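Local coordinates for protein KLLA0C04147p (Kluyveromyces lactis, PDB 5H2A) that probably binds and transfers sterols as an OSBP-family lipid-transport protein, of which this chain is the ankyrin-repeat domain, at residues A[263-266]-A[267-271]. Numbering follows the deposited sequence.
Sequences REQS and VIDVT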
# COMPACT_ATOMS: atom_id res chain seq x y z
N ARG A 263 25.09 -0.46 -11.48
CA ARG A 263 25.84 0.13 -10.37
C ARG A 263 24.96 0.32 -9.15
O ARG A 263 25.35 -0.02 -8.02
CB ARG A 263 26.47 1.47 -10.81
CG ARG A 263 27.63 1.30 -11.81
CD ARG A 263 28.39 2.61 -12.07
NE ARG A 263 27.56 3.64 -12.71
CZ ARG A 263 27.47 3.81 -14.03
NH1 ARG A 263 26.70 4.77 -14.53
NH2 ARG A 263 28.13 3.02 -14.86
N GLU A 264 23.75 0.84 -9.34
CA GLU A 264 22.85 1.05 -8.21
C GLU A 264 22.41 -0.28 -7.61
O GLU A 264 22.32 -0.42 -6.38
CB GLU A 264 21.67 1.90 -8.67
CG GLU A 264 22.13 3.27 -9.18
CD GLU A 264 21.03 4.09 -9.81
OE1 GLU A 264 20.00 3.52 -10.23
OE2 GLU A 264 21.19 5.33 -9.90
N GLN A 265 22.17 -1.28 -8.47
CA GLN A 265 21.79 -2.61 -7.99
C GLN A 265 22.89 -3.24 -7.15
O GLN A 265 22.62 -3.95 -6.18
CB GLN A 265 21.47 -3.51 -9.19
CG GLN A 265 20.74 -4.79 -8.81
CD GLN A 265 19.37 -4.51 -8.23
OE1 GLN A 265 18.60 -3.73 -8.79
NE2 GLN A 265 19.07 -5.12 -7.09
N SER A 266 24.15 -2.99 -7.52
CA SER A 266 25.27 -3.55 -6.76
C SER A 266 25.25 -3.06 -5.31
O SER A 266 25.58 -3.82 -4.38
CB SER A 266 26.59 -3.18 -7.42
OG SER A 266 26.79 -3.93 -8.61
N VAL A 267 24.86 -1.81 -5.10
CA VAL A 267 24.77 -1.28 -3.74
C VAL A 267 23.62 -1.93 -2.98
O VAL A 267 23.77 -2.35 -1.83
CB VAL A 267 24.61 0.26 -3.76
CG1 VAL A 267 24.48 0.80 -2.34
CG2 VAL A 267 25.79 0.91 -4.48
N ILE A 268 22.45 -2.02 -3.62
CA ILE A 268 21.28 -2.65 -2.99
C ILE A 268 21.61 -4.06 -2.54
O ILE A 268 21.26 -4.47 -1.43
CB ILE A 268 20.08 -2.63 -3.96
CG1 ILE A 268 19.66 -1.20 -4.27
CG2 ILE A 268 18.92 -3.43 -3.38
CD1 ILE A 268 18.74 -1.07 -5.48
N ASP A 269 22.30 -4.83 -3.38
CA ASP A 269 22.60 -6.22 -3.08
C ASP A 269 23.59 -6.42 -1.93
O ASP A 269 23.75 -7.56 -1.48
CB ASP A 269 23.11 -6.93 -4.34
CG ASP A 269 22.05 -6.99 -5.44
OD1 ASP A 269 20.89 -6.63 -5.17
OD2 ASP A 269 22.38 -7.41 -6.57
N VAL A 270 24.25 -5.37 -1.44
CA VAL A 270 25.12 -5.48 -0.26
C VAL A 270 24.59 -4.70 0.92
O VAL A 270 25.25 -4.67 1.97
CB VAL A 270 26.57 -5.04 -0.55
CG1 VAL A 270 27.23 -5.92 -1.61
CG2 VAL A 270 26.63 -3.57 -0.93
N THR A 271 23.43 -4.06 0.80
CA THR A 271 22.91 -3.23 1.89
C THR A 271 22.19 -4.06 2.96
O THR A 271 22.12 -5.29 2.88
CB THR A 271 21.94 -2.15 1.36
OG1 THR A 271 21.03 -2.74 0.42
CG2 THR A 271 22.71 -1.04 0.68
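The amide NE2 of Gln265 donates to OD1 of Asp269 at 3.0 Å, near the C-terminal end of helix 249-268, a compact example of an i to i+4 side-chain bond. It meets OD1 on the syn side yet 30° out of the carboxylate plane, while the acceptor lies close to the plane of the amide. Gln265 reaches it because CG stands anti to the backbone N (chi1 -166°) and the chain then bends at chi2. The same pair is also joined through the backbone, Asp269 N donating to Gln265 O at 3.0 Å. One residue earlier, Ile268 N donates to Glu264 O at 3.2 Å, and CG1 of Ile268 rests against the same oxygen. A type I beta turn from Ile268 to Thr271 ends the chain, with Thr271 N donating to Ile268 O. Phe222, from a loop, touches Gln265, Ser266 and Asp269. With an alanine in place of Gln265, OD1 of Asp269 would probably lose its amide donor and the carboxylate would be freer to turn. A neutral amide facing a carboxylate thus gives this turn a directional side-chain bond without a positively charged partner, one likely to depend on orientation more than on charge.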